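Flavodoxin (Fusobacterium nucleatum, PDB 6OHK) binds flavin mononucleotide and probably serves as a low-potential electron donor to a number of redox enzymes. Local coordinates at residues Y11-L14 / T18-I21; D23-F28 / I53-T58; F27-D32 / E164-F169. The protein carries 1 engineered substitution. One frame throughout, in Å; residues are numbered along the deposited sequence.

Interaction 1: Y11-L14 / T18-I21; sequences YATL and TVGI. With FMN (flavin mononucleotide), chain B.
Thr18, at the start of helix 17-28, faces Ala12 and Thr13 across the phosphate-binding loop of the flavodoxin fold, which joins strand 7-11 to that helix. Its backbone and side chain both serve the flavin mononucleotide: Thr18 N gives FMN O1P a hydrogen bond of 2.9 Å at 158°, and Thr18 OG1 adds one of 2.7 Å to the same oxygen. From the facing loop Thr13 OG1 donates a third bond to O1P. Thr13 OG1 is itself fixed by the backbone N of the engineered Gly16. The anion thus sits at the N-terminal end of a helix, where the N-H groups of the first turn and the helix dipole would probably favour it. Thr18 CG2 lies anti to the backbone N (chi1 -62° for OG1), which turns the methyl away from the phosphate and against Ala12 O, 3.3 Å off, and Tyr11 CB. Val19 follows with CG2 alone reaching the loop: it lies 3.8 Å from Thr13 CG2 and touches the Tyr11 ring obliquely at CE2, an apolar seam outside the polar grip. The loop's own backbone adds to the hold on the phosphate, with Leu14 N donating to FMN O2P at 147°.

Interaction 2: D23-F28 / I53-T58; sequences DEIEFF and ILVTPT. With FMN (flavin mononucleotide), chain B.
Ile25 is the one side chain of 23-28 that reaches strand 53-58, and it meets Ile53 and Val55, which point to the helix. This is the helix-on-sheet packing of the flavodoxin fold, in which helix 17-28 lies against a central, largely parallel sheet. Ile25 CG2 lies 4.0 Å from Ile53 CD1, the two side chains running alongside in opposite senses, while the other branch ends at CD1, 4.2 Å from Val55 CG2. With CG1 anti to the carbonyl carbon and the chain extended beyond it (chi2 168°), the two branches of Ile25 part, one to each residue. All three side chains are buried, and Ile9 of strand 7-11 adds to the bed under Ile25.

Backbone bonds to Gly8 and Phe10 on one edge of strand 51-59, and to Gly86 and Val88 on the other, hold Ile53 to Val55 in place. Farther along, the strand ends on the cofactor. FMN O2' accepts from Thr58 N at 3.2 Å and donates to Thr58 O at 2.7 Å, so one residue's backbone grips the ribityl hydroxyl twice. The methyl of Thr58 lies over the pyrimidine face of the flavin, with CG2 3.2 Å from FMN N3, and Thr58 OG1 is bonded to Leu90 O. Pro57 CB abuts FMN O5'. Behind this first shell Thr56 OG1, itself bonded to His65 N, donates to a lone pair of Pro57 O in the carbonyl plane at 2.8 Å.

Interaction 3: F27-D32 / E164-F169; sequences FFLKKD and EIKKEF
Leu29 and Lys166 have the nearest CA atoms across this contact, 9.5 Å apart, and the chain on the first side leaves helical geometry at Leu29 and folds into a type I beta turn that runs to Asp32, closed by a 3.0 Å bond from Asp32 N to Leu29 O. The side chains bridge the gap between the backbones, and Lys166 does most of the reaching. Its aliphatic part passes Leu29, CD coming 4.1 Å from Leu29 CD2, and the ammonium then faces Asp32. A bend at chi3 (-42°) brings the end of the lysine round to the carboxylate. The result is a salt bridge in which Lys166 NZ and Asp32 OD2 stand 3.5 Å apart, with a hydrogen bond that is weak. Lys166 CD is almost as close to the same oxygen. Met4 touches both Asp32 and Lys166.

The contact joins the C-terminal ends of helices 17-28 and 154-166, which lie side by side on one face of the sheet in the alpha/beta/alpha sandwich of the flavodoxins. Leu29 is the buried member: besides the lysine it packs on Ile162 of helix 154-166 and on Ile7 and Ile9 of strand 7-11, so it packs between the two helices and the sheet, while the charged pair is partly exposed.

Near the C terminus Phe169 turns one ring face to Ile165 O, which stands 3.7 Å above its plane and displaced from the ring centre; the ring also touches Ile7, Asn51 and Ile53. Away from the other segment, Lys167 NZ pairs with Glu164 OE1 at 3.1 Å, meeting the syn side of the carboxylate 25° out of its plane.

From the N terminus, strand 7-11 runs into the phosphate loop, and interaction 1 closes this short turn onto the start of helix 17-28. Interaction 2 takes up the same helix farther on and closes a longer loop that holds strand 34-38, seating the helix on strand 51-59; the two touch through Thr18 and Val55, and both reach the flavin mononucleotide. Interaction 3 starts from the residues 27-28 it shares with interaction 2, but closes only near the C terminus, so that strand segment 53-58 falls within its span. Ile53 touches Leu29, Ile165 and Phe169, joining interactions 2 and 3 into one core, whereas the centres of interactions 1 and 3 are about 19 Å apart.

Interaction 1: Y11-L14 / T18-I21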
loop_
_atom_site.group_PDB
_atom_site.type_symbol
_atom_site.label_atom_id
_atom_site.label_comp_id
_atom_site.label_asym_id
_atom_site.label_seq_id
_atom_site.Cartn_x
_atom_site.Cartn_y
_atom_site.Cartn_z
ATOM N N TYR A 11 -7.569 3.340 -1.213
ATOM C CA TYR A 11 -7.128 2.781 -2.488
ATOM C C TYR A 11 -7.556 3.681 -3.631
ATOM O O TYR A 11 -8.426 4.537 -3.483
ATOM C CB TYR A 11 -7.657 1.348 -2.688
ATOM C CG TYR A 11 -9.105 1.309 -3.034
ATOM C CD1 TYR A 11 -10.080 1.388 -2.055
ATOM C CD2 TYR A 11 -9.521 1.225 -4.366
ATOM C CE1 TYR A 11 -11.426 1.396 -2.384
ATOM C CE2 TYR A 11 -10.873 1.238 -4.696
ATOM C CZ TYR A 11 -11.808 1.323 -3.693
ATOM O OH TYR A 11 -13.168 1.336 -4.101
ATOM N N ALA A 12 -6.995 3.398 -4.805
ATOM C CA ALA A 12 -7.469 3.937 -6.063
ATOM C C ALA A 12 -7.424 2.822 -7.081
ATOM O O ALA A 12 -6.682 1.863 -6.925
ATOM C CB ALA A 12 -6.589 5.096 -6.526
ATOM N N THR A 13 -8.184 2.982 -8.160
ATOM C CA THR A 13 -8.195 1.983 -9.237
ATOM C C THR A 13 -8.544 2.645 -10.552
ATOM O O THR A 13 -9.357 3.568 -10.572
ATOM C CB THR A 13 -9.185 0.848 -8.936
ATOM O OG1 THR A 13 -9.046 -0.197 -9.901
ATOM C CG2 THR A 13 -10.622 1.326 -8.968
ATOM N N LEU A 14 -7.914 2.200 -11.646
ATOM C CA LEU A 14 -8.384 2.589 -12.977
ATOM C C LEU A 14 -9.288 1.524 -13.575
ATOM O O LEU A 14 -10.427 1.824 -13.958
ATOM C CB LEU A 14 -7.213 2.868 -13.907
ATOM C CG LEU A 14 -7.613 3.301 -15.322
ATOM C CD1 LEU A 14 -8.323 4.647 -15.337
ATOM C CD2 LEU A 14 -6.384 3.299 -16.232
ATOM N N THR A 18 -7.406 -3.395 -8.493
ATOM C CA THR A 18 -7.130 -3.041 -7.109
ATOM C C THR A 18 -8.333 -3.306 -6.213
ATOM O O THR A 18 -8.148 -3.627 -5.025
ATOM C CB THR A 18 -6.672 -1.580 -7.041
ATOM O OG1 THR A 18 -5.471 -1.414 -7.779
ATOM C CG2 THR A 18 -6.345 -1.192 -5.637
ATOM N N VAL A 19 -9.554 -3.165 -6.721
ATOM C CA VAL A 19 -10.745 -3.430 -5.913
ATOM C C VAL A 19 -10.722 -4.853 -5.399
ATOM O O VAL A 19 -11.068 -5.121 -4.236
ATOM C CB VAL A 19 -12.026 -3.156 -6.740
ATOM C CG1 VAL A 19 -13.296 -3.601 -5.992
ATOM C CG2 VAL A 19 -12.113 -1.698 -7.126
ATOM N N GLY A 20 -10.354 -5.794 -6.259
ATOM C CA GLY A 20 -10.292 -7.165 -5.842
ATOM C C GLY A 20 -9.268 -7.383 -4.759
ATOM O O GLY A 20 -9.489 -8.172 -3.844
ATOM N N ILE A 21 -8.116 -6.715 -4.866
ATOM C CA ILE A 21 -7.092 -6.809 -3.835
ATOM C C ILE A 21 -7.623 -6.268 -2.516
ATOM O O ILE A 21 -7.400 -6.857 -1.456
ATOM C CB ILE A 21 -5.815 -6.064 -4.285
ATOM C CG1 ILE A 21 -5.046 -6.806 -5.374
ATOM C CG2 ILE A 21 -4.921 -5.715 -3.114
ATOM C CD1 ILE A 21 -5.149 -8.251 -5.445
HETATM N N1 FMN B . 2.757 -1.483 -13.612
HETATM C C2 FMN B . 3.982 -1.216 -12.981
HETATM O O2 FMN B . 4.437 -1.959 -12.176
HETATM N N3 FMN B . 4.687 -0.025 -13.372
HETATM C C4 FMN B . 4.261 0.874 -14.312
HETATM O O4 FMN B . 4.947 1.848 -14.542
HETATM C C4A FMN B . 3.028 0.569 -14.950
HETATM N N5 FMN B . 2.547 1.439 -15.926
HETATM C C5A FMN B . 1.343 1.039 -16.570
HETATM C C6 FMN B . 0.886 1.813 -17.653
HETATM C C7 FMN B . -0.287 1.472 -18.296
HETATM C C7M FMN B . -0.713 2.448 -19.405
HETATM C C8 FMN B . -0.964 0.312 -17.948
HETATM C C8M FMN B . -2.266 -0.001 -18.655
HETATM C C9 FMN B . -0.509 -0.459 -16.881
HETATM C C9A FMN B . 0.645 -0.111 -16.225
HETATM N N10 FMN B . 1.105 -0.928 -15.115
HETATM C C10 FMN B . 2.317 -0.590 -14.550
HETATM C "C1'" FMN B . 0.373 -2.124 -14.706
HETATM C "C2'" FMN B . -0.859 -1.761 -13.823
HETATM O "O2'" FMN B . -0.489 -1.059 -12.649
HETATM C "C3'" FMN B . -1.551 -3.064 -13.385
HETATM O "O3'" FMN B . -2.122 -3.643 -14.541
HETATM C "C4'" FMN B . -2.604 -2.941 -12.285
HETATM O "O4'" FMN B . -3.014 -4.253 -11.916
HETATM C "C5'" FMN B . -3.820 -2.127 -12.708
HETATM O "O5'" FMN B . -4.626 -1.930 -11.558
HETATM P P FMN B . -6.109 -1.324 -11.701
HETATM O O1P FMN B . -6.612 -1.306 -10.275
HETATM O O2P FMN B . -6.068 0.032 -12.316
HETATM O O3P FMN B . -6.906 -2.295 -12.581
#

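Interaction 2: D23-F28 / I53-T58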
loop_
_atom_site.group_PDB
_atom_site.type_symbol
_atom_site.label_atom_id
_atom_site.label_comp_id
_atom_site.label_asym_id
_atom_site.label_seq_id
_atom_site.Cartn_x
_atom_site.Cartn_y
_atom_site.Cartn_z
ATOM N N ASP A 23 -10.707 -6.218 -1.568
ATOM C CA ASP A 23 -11.630 -7.228 -1.052
ATOM C C ASP A 23 -10.900 -8.362 -0.353
ATOM O O ASP A 23 -11.360 -8.859 0.686
ATOM C CB ASP A 23 -12.482 -7.795 -2.190
ATOM C CG ASP A 23 -13.542 -6.830 -2.676
ATOM O OD1 ASP A 23 -13.899 -5.884 -1.937
ATOM O OD2 ASP A 23 -14.035 -7.043 -3.811
ATOM N N GLU A 24 -9.755 -8.780 -0.877
ATOM C CA GLU A 24 -8.965 -9.805 -0.211
ATOM C C GLU A 24 -8.408 -9.311 1.115
ATOM O O GLU A 24 -8.431 -10.043 2.120
ATOM C CB GLU A 24 -7.846 -10.294 -1.137
ATOM C CG GLU A 24 -8.414 -10.951 -2.381
ATOM C CD GLU A 24 -7.393 -11.535 -3.341
ATOM O OE1 GLU A 24 -6.888 -12.634 -3.049
ATOM O OE2 GLU A 24 -7.125 -10.916 -4.399
ATOM N N ILE A 25 -7.882 -8.088 1.154
ATOM C CA ILE A 25 -7.409 -7.502 2.400
ATOM C C ILE A 25 -8.529 -7.470 3.430
ATOM O O ILE A 25 -8.347 -7.865 4.589
ATOM C CB ILE A 25 -6.848 -6.089 2.142
ATOM C CG1 ILE A 25 -5.548 -6.174 1.343
ATOM C CG2 ILE A 25 -6.657 -5.337 3.455
ATOM C CD1 ILE A 25 -5.084 -4.824 0.785
ATOM N N GLU A 26 -9.699 -6.995 3.028
ATOM C CA GLU A 26 -10.828 -6.909 3.944
ATOM C C GLU A 26 -11.194 -8.279 4.488
ATOM O O GLU A 26 -11.532 -8.413 5.675
ATOM C CB GLU A 26 -12.028 -6.280 3.248
ATOM C CG GLU A 26 -11.853 -4.805 2.950
ATOM C CD GLU A 26 -13.081 -4.192 2.323
ATOM O OE1 GLU A 26 -14.055 -4.936 2.044
ATOM O OE2 GLU A 26 -13.100 -2.971 2.091
ATOM N N PHE A 27 -11.149 -9.305 3.641
ATOM C CA PHE A 27 -11.454 -10.646 4.120
ATOM C C PHE A 27 -10.461 -11.093 5.174
ATOM O O PHE A 27 -10.846 -11.670 6.204
ATOM C CB PHE A 27 -11.512 -11.628 2.954
ATOM C CG PHE A 27 -11.822 -13.017 3.407
ATOM C CD1 PHE A 27 -13.107 -13.409 3.598
ATOM C CD2 PHE A 27 -10.815 -13.881 3.705
ATOM C CE1 PHE A 27 -13.382 -14.715 4.079
ATOM C CE2 PHE A 27 -11.080 -15.158 4.191
ATOM C CZ PHE A 27 -12.359 -15.539 4.376
ATOM N N PHE A 28 -9.173 -10.858 4.966
ATOM C CA PHE A 28 -8.199 -11.231 5.984
ATOM C C PHE A 28 -8.364 -10.425 7.259
ATOM O O PHE A 28 -7.976 -10.919 8.338
ATOM C CB PHE A 28 -6.777 -11.086 5.456
ATOM C CG PHE A 28 -6.387 -12.139 4.485
ATOM C CD1 PHE A 28 -6.275 -13.469 4.895
ATOM C CD2 PHE A 28 -6.098 -11.821 3.165
ATOM C CE1 PHE A 28 -5.910 -14.451 3.986
ATOM C CE2 PHE A 28 -5.737 -12.800 2.262
ATOM C CZ PHE A 28 -5.632 -14.113 2.667
ATOM N N ILE A 53 -3.628 1.247 5.737
ATOM C CA ILE A 53 -3.174 0.487 4.573
ATOM C C ILE A 53 -3.480 1.324 3.343
ATOM O O ILE A 53 -4.649 1.651 3.092
ATOM C CB ILE A 53 -3.879 -0.872 4.498
ATOM C CG1 ILE A 53 -3.558 -1.719 5.728
ATOM C CG2 ILE A 53 -3.512 -1.594 3.187
ATOM C CD1 ILE A 53 -4.360 -3.013 5.818
ATOM N N LEU A 54 -2.452 1.711 2.603
ATOM C CA LEU A 54 -2.586 2.566 1.422
ATOM C C LEU A 54 -2.223 1.744 0.204
ATOM O O LEU A 54 -1.162 1.124 0.173
ATOM C CB LEU A 54 -1.656 3.781 1.517
ATOM C CG LEU A 54 -1.657 4.532 2.848
ATOM C CD1 LEU A 54 -0.734 5.740 2.729
ATOM C CD2 LEU A 54 -3.032 4.968 3.309
ATOM N N VAL A 55 -3.120 1.699 -0.775
ATOM C CA VAL A 55 -3.039 0.776 -1.908
ATOM C C VAL A 55 -3.101 1.563 -3.207
ATOM O O VAL A 55 -3.997 2.386 -3.403
ATOM C CB VAL A 55 -4.204 -0.226 -1.865
ATOM C CG1 VAL A 55 -4.034 -1.271 -2.958
ATOM C CG2 VAL A 55 -4.376 -0.850 -0.488
ATOM N N THR A 56 -2.176 1.293 -4.114
ATOM C CA THR A 56 -2.246 1.905 -5.440
ATOM C C THR A 56 -1.707 0.984 -6.525
ATOM O O THR A 56 -0.673 0.348 -6.332
ATOM C CB THR A 56 -1.504 3.257 -5.491
ATOM O OG1 THR A 56 -1.759 3.907 -6.747
ATOM C CG2 THR A 56 0.006 3.102 -5.275
ATOM N N PRO A 57 -2.357 0.939 -7.684
ATOM C CA PRO A 57 -1.687 0.463 -8.893
ATOM C C PRO A 57 -0.690 1.496 -9.380
ATOM O O PRO A 57 -0.633 2.627 -8.923
ATOM C CB PRO A 57 -2.847 0.294 -9.867
ATOM C CG PRO A 57 -3.795 1.424 -9.485
ATOM C CD PRO A 57 -3.696 1.498 -7.971
ATOM N N THR A 58 0.113 1.110 -10.353
ATOM C CA THR A 58 1.162 1.963 -10.903
ATOM C C THR A 58 0.824 2.291 -12.347
ATOM O O THR A 58 0.421 1.415 -13.120
ATOM C CB THR A 58 2.471 1.209 -10.887
ATOM O OG1 THR A 58 2.603 0.502 -9.653
ATOM C CG2 THR A 58 3.656 2.090 -11.200
HETATM N N1 FMN B . 2.757 -1.483 -13.612
HETATM C C2 FMN B . 3.982 -1.216 -12.981
HETATM O O2 FMN B . 4.437 -1.959 -12.176
HETATM N N3 FMN B . 4.687 -0.025 -13.372
HETATM C C4 FMN B . 4.261 0.874 -14.312
HETATM O O4 FMN B . 4.947 1.848 -14.542
HETATM C C4A FMN B . 3.028 0.569 -14.950
HETATM N N5 FMN B . 2.547 1.439 -15.926
HETATM C C5A FMN B . 1.343 1.039 -16.570
HETATM C C6 FMN B . 0.886 1.813 -17.653
HETATM C C7 FMN B . -0.287 1.472 -18.296
HETATM C C7M FMN B . -0.713 2.448 -19.405
HETATM C C8 FMN B . -0.964 0.312 -17.948
HETATM C C8M FMN B . -2.266 -0.001 -18.655
HETATM C C9 FMN B . -0.509 -0.459 -16.881
HETATM C C9A FMN B . 0.645 -0.111 -16.225
HETATM N N10 FMN B . 1.105 -0.928 -15.115
HETATM C C10 FMN B . 2.317 -0.590 -14.550
HETATM C "C1'" FMN B . 0.373 -2.124 -14.706
HETATM C "C2'" FMN B . -0.859 -1.761 -13.823
HETATM O "O2'" FMN B . -0.489 -1.059 -12.649
HETATM C "C3'" FMN B . -1.551 -3.064 -13.385
HETATM O "O3'" FMN B . -2.122 -3.643 -14.541
HETATM C "C4'" FMN B . -2.604 -2.941 -12.285
HETATM O "O4'" FMN B . -3.014 -4.253 -11.916
HETATM C "C5'" FMN B . -3.820 -2.127 -12.708
HETATM O "O5'" FMN B . -4.626 -1.930 -11.558
HETATM P P FMN B . -6.109 -1.324 -11.701
HETATM O O1P FMN B . -6.612 -1.306 -10.275
HETATM O O2P FMN B . -6.068 0.032 -12.316
HETATM O O3P FMN B . -6.906 -2.295 -12.581
#

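Interaction 3: F27-D32 / E164-F169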
loop_
_atom_site.group_PDB
_atom_site.type_symbol
_atom_site.label_atom_id
_atom_site.label_comp_id
_atom_site.label_asym_id
_atom_site.label_seq_id
_atom_site.Cartn_x
_atom_site.Cartn_y
_atom_site.Cartn_z
ATOM N N PHE A 27 -11.149 -9.305 3.641
ATOM C CA PHE A 27 -11.454 -10.646 4.120
ATOM C C PHE A 27 -10.461 -11.093 5.174
ATOM O O PHE A 27 -10.846 -11.670 6.204
ATOM C CB PHE A 27 -11.512 -11.628 2.954
ATOM C CG PHE A 27 -11.822 -13.017 3.407
ATOM C CD1 PHE A 27 -13.107 -13.409 3.598
ATOM C CD2 PHE A 27 -10.815 -13.881 3.705
ATOM C CE1 PHE A 27 -13.382 -14.715 4.079
ATOM C CE2 PHE A 27 -11.080 -15.158 4.191
ATOM C CZ PHE A 27 -12.359 -15.539 4.376
ATOM N N PHE A 28 -9.173 -10.858 4.966
ATOM C CA PHE A 28 -8.199 -11.231 5.984
ATOM C C PHE A 28 -8.364 -10.425 7.259
ATOM O O PHE A 28 -7.976 -10.919 8.338
ATOM C CB PHE A 28 -6.777 -11.086 5.456
ATOM C CG PHE A 28 -6.387 -12.139 4.485
ATOM C CD1 PHE A 28 -6.275 -13.469 4.895
ATOM C CD2 PHE A 28 -6.098 -11.821 3.165
ATOM C CE1 PHE A 28 -5.910 -14.451 3.986
ATOM C CE2 PHE A 28 -5.737 -12.800 2.262
ATOM C CZ PHE A 28 -5.632 -14.113 2.667
ATOM N N LEU A 29 -8.953 -9.242 7.189
ATOM C CA LEU A 29 -9.299 -8.423 8.360
ATOM C C LEU A 29 -10.757 -8.605 8.803
ATOM O O LEU A 29 -11.332 -7.717 9.463
ATOM C CB LEU A 29 -9.104 -6.953 8.039
ATOM C CG LEU A 29 -7.712 -6.525 7.686
ATOM C CD1 LEU A 29 -7.723 -5.098 7.190
ATOM C CD2 LEU A 29 -6.778 -6.688 8.879
ATOM N N LYS A 30 -11.360 -9.751 8.474
ATOM C CA LYS A 30 -12.795 -9.943 8.705
ATOM C C LYS A 30 -13.191 -9.621 10.138
ATOM O O LYS A 30 -14.264 -9.054 10.374
ATOM C CB LYS A 30 -13.194 -11.404 8.446
ATOM C CG LYS A 30 -13.400 -11.830 7.008
ATOM C CD LYS A 30 -14.725 -12.534 6.796
ATOM C CE LYS A 30 -15.795 -11.577 6.308
ATOM N NZ LYS A 30 -15.448 -11.034 4.964
ATOM N N LYS A 31 -12.397 -10.059 11.108
ATOM C CA LYS A 31 -12.716 -9.957 12.533
ATOM C C LYS A 31 -12.158 -8.704 13.204
ATOM O O LYS A 31 -12.230 -8.579 14.432
ATOM C CB LYS A 31 -12.126 -11.170 13.280
ATOM C CG LYS A 31 -12.606 -12.536 12.808
ATOM C CD LYS A 31 -14.075 -12.542 12.389
ATOM C CE LYS A 31 -15.011 -12.150 13.526
ATOM N NZ LYS A 31 -16.386 -11.868 13.020
ATOM N N ASP A 32 -11.551 -7.823 12.444
ATOM C CA ASP A 32 -10.917 -6.607 12.914
ATOM C C ASP A 32 -11.670 -5.431 12.321
ATOM O O ASP A 32 -12.176 -5.515 11.200
ATOM C CB ASP A 32 -9.479 -6.565 12.389
ATOM C CG ASP A 32 -8.664 -7.764 12.830
ATOM O OD1 ASP A 32 -8.719 -8.111 14.023
ATOM O OD2 ASP A 32 -7.971 -8.362 11.980
ATOM N N GLU A 164 1.842 -9.933 9.381
ATOM C CA GLU A 164 3.007 -9.202 9.841
ATOM C C GLU A 164 2.660 -7.797 10.291
ATOM O O GLU A 164 3.109 -7.358 11.355
ATOM C CB GLU A 164 4.086 -9.160 8.770
ATOM C CG GLU A 164 4.772 -10.495 8.540
ATOM C CD GLU A 164 5.208 -11.168 9.836
ATOM O OE1 GLU A 164 4.735 -12.296 10.109
ATOM O OE2 GLU A 164 6.001 -10.554 10.583
ATOM N N ILE A 165 1.894 -7.056 9.493
ATOM C CA ILE A 165 1.710 -5.656 9.854
ATOM C C ILE A 165 0.829 -5.519 11.080
ATOM O O ILE A 165 0.982 -4.554 11.851
ATOM C CB ILE A 165 1.226 -4.773 8.701
ATOM C CG1 ILE A 165 -0.210 -5.092 8.294
ATOM C CG2 ILE A 165 2.190 -4.862 7.521
ATOM C CD1 ILE A 165 -0.716 -4.185 7.166
ATOM N N LYS A 166 -0.089 -6.457 11.282
ATOM C CA LYS A 166 -0.935 -6.380 12.479
ATOM C C LYS A 166 -0.101 -6.361 13.757
ATOM O O LYS A 166 -0.524 -5.775 14.765
ATOM C CB LYS A 166 -1.926 -7.550 12.507
ATOM C CG LYS A 166 -3.105 -7.343 11.604
ATOM C CD LYS A 166 -4.237 -8.312 11.707
ATOM C CE LYS A 166 -3.919 -9.763 11.846
ATOM N NZ LYS A 166 -5.165 -10.405 12.424
ATOM N N LYS A 167 1.095 -6.940 13.760
ATOM C CA LYS A 167 1.952 -6.964 14.928
ATOM C C LYS A 167 2.447 -5.607 15.334
ATOM O O LYS A 167 2.825 -5.418 16.439
ATOM C CB LYS A 167 3.151 -7.879 14.691
ATOM C CG LYS A 167 2.816 -9.321 14.403
ATOM C CD LYS A 167 4.051 -10.180 14.104
ATOM C CE LYS A 167 3.685 -11.559 13.600
ATOM N NZ LYS A 167 4.850 -12.395 13.168
ATOM N N GLU A 168 2.468 -4.667 14.396
ATOM C CA GLU A 168 2.905 -3.307 14.662
ATOM C C GLU A 168 1.758 -2.303 14.791
ATOM O O GLU A 168 1.953 -1.221 15.164
ATOM C CB GLU A 168 3.901 -2.836 13.605
ATOM C CG GLU A 168 5.297 -3.408 13.797
ATOM C CD GLU A 168 6.117 -2.880 14.990
ATOM O OE1 GLU A 168 6.034 -1.750 15.383
ATOM O OE2 GLU A 168 6.872 -3.604 15.531
ATOM N N PHE A 169 0.566 -2.756 14.439
ATOM C CA PHE A 169 -0.559 -1.905 14.487
ATOM C C PHE A 169 -0.947 -1.495 15.986
ATOM O O PHE A 169 -0.651 -2.238 16.899
ATOM C CB PHE A 169 -1.792 -2.470 13.797
ATOM C CG PHE A 169 -1.857 -2.271 12.295
ATOM C CD1 PHE A 169 -1.142 -1.320 11.642
ATOM C CD2 PHE A 169 -2.709 -3.016 11.576
ATOM C CE1 PHE A 169 -1.257 -1.137 10.271
ATOM C CE2 PHE A 169 -2.807 -2.844 10.204
ATOM C CZ PHE A 169 -2.110 -1.891 9.570
#